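Local coordinates for possible sortase-like protein (Corynebacterium diphtheriae, PDB 5UUS) that is a sortase, probably of class E type, and probably acts as a cysteine transpeptidase that attaches proteins to the cell surface, at residues I110-M124 with A209-P223. Numbering follows the deposited sequence. Where two conformers were deposited one is given.
Sequences IVVETRTSWSVYRVM and AMLTEHFPKNGDNKP
With chi1 at -72°, Trp118 sets CG beside its own backbone N, and the indole meets Pro223 and Lys222 over one face; Pro223 CD lies 3.4 Å from Trp118 CD2. Glu113 CG lies toward the rim of the opposite face. Phe215, whose chi1 of 57° puts CG between backbone N and carbonyl carbon, takes Trp118 CB over its face, Trp118 CB lying 3.7 Å from Phe215 CZ. Water 1, in the indole plane, accepts from Trp118 NE1 and donates a longer bond to Gly219 O in the poorly ordered loop. The extended Lys217 chain runs past the indole; its NZ forms a salt bridge with Glu113 OE2, whose very short length warrants caution, and donates to Thr114 O at 2.9 Å. Ser119 OG and His214 ND1 share a hydrogen bond of 2.8 Å at the imidazole edge, while Leu211 CD1 sits over the Tyr121 ring, 3.9 Å from its centroid. Val120 O accepts from both Thr212 N (2.9 Å) and Glu213 N (3.3 Å), the evidence for a classic beta bulge. Reciprocal backbone bonds, Trp118 N to Phe215 O and Phe215 N to Trp118 O, mark a hydrogen-bonded antiparallel pair: strand 117-123, hairpin partner of 109-114, joins strand 204-216 within the curled sheet of a sortase beta-barrel.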
loop_
_atom_site.group_PDB
_atom_site.type_symbol
_atom_site.label_atom_id
_atom_site.label_comp_id
_atom_site.label_asym_id
_atom_site.label_seq_id
_atom_site.Cartn_x
_atom_site.Cartn_y
_atom_site.Cartn_z
ATOM N N ILE A 110 -4.175 -4.433 4.206
ATOM C CA ILE A 110 -3.046 -4.817 3.387
ATOM C C ILE A 110 -1.853 -4.850 4.363
ATOM O O ILE A 110 -1.504 -3.828 4.937
ATOM C CB ILE A 110 -2.770 -3.832 2.249
ATOM C CG1 ILE A 110 -4.084 -3.405 1.525
ATOM C CG2 ILE A 110 -1.654 -4.383 1.319
ATOM C CD1 ILE A 110 -4.774 -4.513 0.890
ATOM N N VAL A 111 -1.253 -6.019 4.560
ATOM C CA VAL A 111 -0.146 -6.146 5.496
ATOM C C VAL A 111 1.172 -6.194 4.740
ATOM O O VAL A 111 1.308 -6.948 3.776
ATOM C CB VAL A 111 -0.297 -7.391 6.384
ATOM C CG1 VAL A 111 0.854 -7.452 7.396
ATOM C CG2 VAL A 111 -1.650 -7.359 7.114
ATOM N N VAL A 112 2.122 -5.361 5.161
ATOM C CA VAL A 112 3.417 -5.259 4.496
ATOM C C VAL A 112 4.537 -5.526 5.497
ATOM O O VAL A 112 4.639 -4.902 6.548
ATOM C CB VAL A 112 3.606 -3.885 3.833
ATOM C CG1 VAL A 112 4.878 -3.855 2.992
ATOM C CG2 VAL A 112 2.404 -3.578 2.938
ATOM N N GLU A 113 5.364 -6.491 5.148
ATOM C CA GLU A 113 6.486 -6.877 5.961
ATOM C C GLU A 113 7.785 -6.424 5.309
ATOM O O GLU A 113 7.992 -6.651 4.103
ATOM C CB GLU A 113 6.465 -8.393 6.118
ATOM C CG GLU A 113 7.540 -8.976 6.923
ATOM C CD GLU A 113 7.604 -10.493 6.743
ATOM O OE1 GLU A 113 6.850 -11.066 5.893
ATOM O OE2 GLU A 113 8.418 -11.102 7.452
ATOM N N THR A 114 8.667 -5.791 6.083
ATOM C CA THR A 114 10.036 -5.635 5.613
ATOM C C THR A 114 10.973 -6.493 6.472
ATOM O O THR A 114 10.533 -7.189 7.387
ATOM C CB THR A 114 10.491 -4.164 5.642
ATOM O OG1 THR A 114 10.751 -3.774 6.988
ATOM C CG2 THR A 114 9.432 -3.258 5.016
ATOM N N ARG A 115 12.267 -6.432 6.202
ATOM C CA ARG A 115 13.210 -7.165 7.058
ATOM C C ARG A 115 13.245 -6.684 8.537
ATOM O O ARG A 115 13.670 -7.420 9.417
ATOM C CB ARG A 115 14.595 -7.112 6.440
ATOM C CG ARG A 115 14.670 -7.885 5.103
ATOM C CD ARG A 115 16.047 -7.699 4.497
ATOM N NE ARG A 115 16.270 -8.346 3.206
ATOM C CZ ARG A 115 16.409 -9.661 3.003
ATOM N NH1 ARG A 115 16.296 -10.534 4.006
ATOM N NH2 ARG A 115 16.638 -10.112 1.771
ATOM N N THR A 116 12.752 -5.478 8.809
ATOM C CA THR A 116 12.779 -4.950 10.158
ATOM C C THR A 116 11.409 -4.611 10.740
ATOM O O THR A 116 11.335 -4.216 11.901
ATOM C CB THR A 116 13.635 -3.660 10.232
ATOM O OG1 THR A 116 13.094 -2.699 9.326
ATOM C CG2 THR A 116 15.080 -3.921 9.844
ATOM N N SER A 117 10.318 -4.754 9.979
ATOM C CA SER A 117 9.071 -4.172 10.460
ATOM C C SER A 117 7.809 -4.827 9.893
ATOM O O SER A 117 7.858 -5.544 8.896
ATOM C CB SER A 117 9.032 -2.680 10.123
ATOM O OG SER A 117 8.847 -2.503 8.719
ATOM N N TRP A 118 6.683 -4.553 10.553
ATOM C CA TRP A 118 5.353 -4.909 10.052
ATOM C C TRP A 118 4.559 -3.614 9.934
ATOM O O TRP A 118 4.633 -2.774 10.835
ATOM C CB TRP A 118 4.627 -5.887 10.997
ATOM C CG TRP A 118 5.159 -7.279 11.002
ATOM C CD1 TRP A 118 6.045 -7.835 11.917
ATOM C CD2 TRP A 118 4.840 -8.324 10.068
ATOM N NE1 TRP A 118 6.288 -9.147 11.589
ATOM C CE2 TRP A 118 5.569 -9.476 10.460
ATOM C CE3 TRP A 118 4.015 -8.397 8.933
ATOM C CZ2 TRP A 118 5.488 -10.689 9.766
ATOM C CZ3 TRP A 118 3.924 -9.607 8.243
ATOM C CH2 TRP A 118 4.658 -10.737 8.664
ATOM N N SER A 119 3.827 -3.449 8.820
ATOM C CA SER A 119 2.923 -2.322 8.614
ATOM C C SER A 119 1.543 -2.874 8.262
ATOM O O SER A 119 1.435 -3.874 7.550
ATOM C CB SER A 119 3.408 -1.399 7.483
ATOM O OG SER A 119 4.719 -0.948 7.704
ATOM N N VAL A 120 0.502 -2.232 8.774
ATOM C CA VAL A 120 -0.848 -2.559 8.359
ATOM C C VAL A 120 -1.438 -1.319 7.747
ATOM O O VAL A 120 -1.506 -0.277 8.409
ATOM C CB VAL A 120 -1.725 -3.017 9.532
ATOM C CG1 VAL A 120 -3.174 -3.249 9.062
ATOM C CG2 VAL A 120 -1.125 -4.274 10.163
ATOM N N TYR A 121 -1.844 -1.437 6.489
ATOM C CA TYR A 121 -2.642 -0.413 5.825
ATOM C C TYR A 121 -4.089 -0.880 5.669
ATOM O O TYR A 121 -4.353 -2.074 5.576
ATOM C CB TYR A 121 -2.074 -0.083 4.456
ATOM C CG TYR A 121 -0.694 0.519 4.451
ATOM C CD1 TYR A 121 0.440 -0.293 4.452
ATOM C CD2 TYR A 121 -0.519 1.904 4.391
ATOM C CE1 TYR A 121 1.726 0.267 4.421
ATOM C CE2 TYR A 121 0.761 2.467 4.353
ATOM C CZ TYR A 121 1.876 1.638 4.371
ATOM O OH TYR A 121 3.145 2.175 4.319
ATOM N N ARG A 122 -5.025 0.058 5.635
ATOM C CA ARG A 122 -6.422 -0.307 5.443
ATOM C C ARG A 122 -7.037 0.507 4.312
ATOM O O ARG A 122 -6.839 1.720 4.222
ATOM C CB ARG A 122 -7.173 -0.143 6.752
ATOM C CG ARG A 122 -6.651 -1.131 7.788
ATOM C CD ARG A 122 -7.723 -1.584 8.726
ATOM N NE ARG A 122 -7.217 -2.568 9.677
ATOM C CZ ARG A 122 -7.602 -3.837 9.711
ATOM N NH1 ARG A 122 -8.526 -4.290 8.860
ATOM N NH2 ARG A 122 -7.086 -4.651 10.611
ATOM N N VAL A 123 -7.726 -0.191 3.413
ATOM C CA VAL A 123 -8.327 0.440 2.250
ATOM C C VAL A 123 -9.234 1.595 2.678
ATOM O O VAL A 123 -10.078 1.461 3.589
ATOM C CB VAL A 123 -9.110 -0.596 1.409
ATOM C CG1 VAL A 123 -9.834 0.090 0.258
ATOM C CG2 VAL A 123 -8.152 -1.679 0.879
ATOM N N MET A 124 -9.035 2.746 2.051
ATOM C CA MET A 124 -9.803 3.937 2.409
ATOM C C MET A 124 -11.228 3.893 1.851
ATOM O O MET A 124 -11.504 3.115 0.951
ATOM C CB MET A 124 -9.064 5.180 1.908
ATOM C CG MET A 124 -7.786 5.486 2.810
ATOM S SD MET A 124 -6.816 6.793 2.054
ATOM C CE MET A 124 -7.929 8.198 2.168
ATOM N N ALA A 209 -4.776 2.949 0.438
ATOM C CA ALA A 209 -5.015 2.469 1.786
ATOM C C ALA A 209 -4.178 3.349 2.744
ATOM O O ALA A 209 -3.103 3.834 2.382
ATOM C CB ALA A 209 -4.617 0.979 1.900
ATOM N N MET A 210 -4.672 3.539 3.955
ATOM C CA MET A 210 -4.032 4.402 4.927
ATOM C C MET A 210 -3.455 3.576 6.082
ATOM O O MET A 210 -4.079 2.613 6.562
ATOM C CB MET A 210 -5.027 5.453 5.450
ATOM C CG MET A 210 -4.444 6.358 6.540
ATOM S SD MET A 210 -5.517 7.730 7.014
ATOM C CE MET A 210 -5.487 8.706 5.483
ATOM N N LEU A 211 -2.277 3.994 6.542
ATOM C CA LEU A 211 -1.500 3.282 7.565
ATOM C C LEU A 211 -2.123 3.406 8.949
ATOM O O LEU A 211 -2.389 4.525 9.416
ATOM C CB LEU A 211 -0.063 3.820 7.593
ATOM C CG LEU A 211 0.947 3.222 8.584
ATOM C CD1 LEU A 211 1.369 1.834 8.111
ATOM C CD2 LEU A 211 2.175 4.136 8.643
ATOM N N THR A 212 -2.323 2.261 9.608
ATOM C CA THR A 212 -2.958 2.215 10.930
ATOM C C THR A 212 -2.048 1.553 11.970
ATOM O O THR A 212 -2.211 1.773 13.165
ATOM C CB THR A 212 -4.313 1.442 10.904
ATOM O OG1 THR A 212 -4.079 0.082 10.517
ATOM C CG2 THR A 212 -5.303 2.077 9.899
ATOM N N GLU A 213 -1.122 0.718 11.510
ATOM C CA GLU A 213 -0.104 0.117 12.389
ATOM C C GLU A 213 1.264 0.103 11.736
ATOM O O GLU A 213 1.377 -0.154 10.536
ATOM C CB GLU A 213 -0.445 -1.321 12.748
ATOM C CG GLU A 213 -1.649 -1.566 13.590
ATOM C CD GLU A 213 -1.821 -3.066 13.849
ATOM O OE1 GLU A 213 -0.978 -3.661 14.574
ATOM O OE2 GLU A 213 -2.780 -3.654 13.296
ATOM N N HIS A 214 2.314 0.340 12.531
ATOM C CA HIS A 214 3.698 0.189 12.043
ATOM C C HIS A 214 4.634 -0.045 13.227
ATOM O O HIS A 214 4.711 0.791 14.120
ATOM C CB HIS A 214 4.176 1.415 11.241
ATOM C CG HIS A 214 5.593 1.298 10.744
ATOM N ND1 HIS A 214 5.973 0.384 9.784
ATOM C CD2 HIS A 214 6.723 1.965 11.098
ATOM C CE1 HIS A 214 7.271 0.499 9.556
ATOM N NE2 HIS A 214 7.750 1.446 10.338
ATOM N N PHE A 215 5.303 -1.197 13.260
ATOM C CA PHE A 215 6.142 -1.534 14.421
ATOM C C PHE A 215 7.291 -2.456 13.999
ATOM O O PHE A 215 7.213 -3.116 12.945
ATOM C CB PHE A 215 5.294 -2.166 15.547
ATOM C CG PHE A 215 4.547 -3.397 15.136
ATOM C CD1 PHE A 215 5.141 -4.650 15.222
ATOM C CD2 PHE A 215 3.242 -3.301 14.668
ATOM C CE1 PHE A 215 4.446 -5.791 14.840
ATOM C CE2 PHE A 215 2.538 -4.435 14.275
ATOM C CZ PHE A 215 3.142 -5.683 14.362
ATOM N N PRO A 216 8.377 -2.482 14.804
ATOM C CA PRO A 216 9.578 -3.258 14.468
ATOM C C PRO A 216 9.437 -4.745 14.778
ATOM O O PRO A 216 8.705 -5.116 15.678
ATOM C CB PRO A 216 10.662 -2.626 15.349
ATOM C CG PRO A 216 9.891 -2.195 16.590
ATOM C CD PRO A 216 8.553 -1.690 16.036
ATOM N N LYS A 217 10.141 -5.577 14.020
ATOM C CA LYS A 217 10.240 -6.992 14.313
ATOM C C LYS A 217 11.143 -7.191 15.536
ATOM O O LYS A 217 11.545 -6.218 16.155
ATOM C CB LYS A 217 10.822 -7.750 13.120
ATOM C CG LYS A 217 9.957 -7.781 11.879
ATOM C CD LYS A 217 10.586 -8.638 10.829
ATOM C CE LYS A 217 9.530 -9.044 9.813
ATOM N NZ LYS A 217 10.107 -9.794 8.685
ATOM N N ASN A 218 11.481 -8.460 15.795
ATOM C CA ASN A 218 12.316 -8.970 16.898
ATOM C C ASN A 218 11.385 -9.371 18.036
ATOM O O ASN A 218 11.087 -8.597 18.942
ATOM C CB ASN A 218 13.372 -7.963 17.364
ATOM C CG ASN A 218 14.726 -8.605 17.605
ATOM O OD1 ASN A 218 14.935 -9.774 17.262
ATOM N ND2 ASN A 218 15.660 -7.841 18.191
ATOM N N GLY A 219 10.916 -10.606 17.955
ATOM C CA GLY A 219 9.765 -11.039 18.713
ATOM C C GLY A 219 8.812 -11.645 17.706
ATOM O O GLY A 219 8.811 -11.252 16.535
ATOM N N ASP A 220 8.001 -12.596 18.156
ATOM C CA ASP A 220 7.130 -13.363 17.271
ATOM C C ASP A 220 5.865 -12.596 16.863
ATOM O O ASP A 220 5.041 -13.124 16.124
ATOM C CB ASP A 220 6.740 -14.683 17.948
ATOM C CG ASP A 220 7.841 -15.217 18.869
ATOM O OD1 ASP A 220 9.034 -15.009 18.553
ATOM O OD2 ASP A 220 7.517 -15.839 19.912
ATOM N N ASN A 221 5.741 -11.354 17.335
ATOM C CA ASN A 221 4.525 -10.562 17.142
ATOM C C ASN A 221 4.327 -10.061 15.704
ATOM O O ASN A 221 4.890 -9.057 15.298
ATOM C CB ASN A 221 4.510 -9.361 18.105
ATOM C CG ASN A 221 4.240 -9.762 19.557
ATOM O OD1 ASN A 221 3.569 -10.760 19.829
ATOM N ND2 ASN A 221 4.757 -8.972 20.493
ATOM N N LYS A 222 3.510 -10.778 14.943
ATOM C CA LYS A 222 3.087 -10.322 13.622
ATOM C C LYS A 222 1.684 -9.745 13.830
ATOM O O LYS A 222 1.047 -10.072 14.823
ATOM C CB LYS A 222 3.117 -11.465 12.599
ATOM C CG LYS A 222 2.455 -12.755 13.078
ATOM C CD LYS A 222 2.384 -13.814 11.971
ATOM C CE LYS A 222 3.758 -14.391 11.630
ATOM N NZ LYS A 222 4.298 -15.276 12.712
ATOM N N PRO A 223 1.213 -8.858 12.931
ATOM C CA PRO A 223 -0.073 -8.180 13.162
ATOM C C PRO A 223 -1.263 -9.123 13.235
ATOM O O PRO A 223 -1.360 -10.078 12.466
ATOM C CB PRO A 223 -0.234 -7.274 11.936
ATOM C CG PRO A 223 1.152 -7.140 11.380
ATOM C CD PRO A 223 1.827 -8.444 11.662
HETATM O O HOH W 1 7.833 -10.826 13.425
HETATM O O HOH W 2 -5.257 -2.102 11.936
#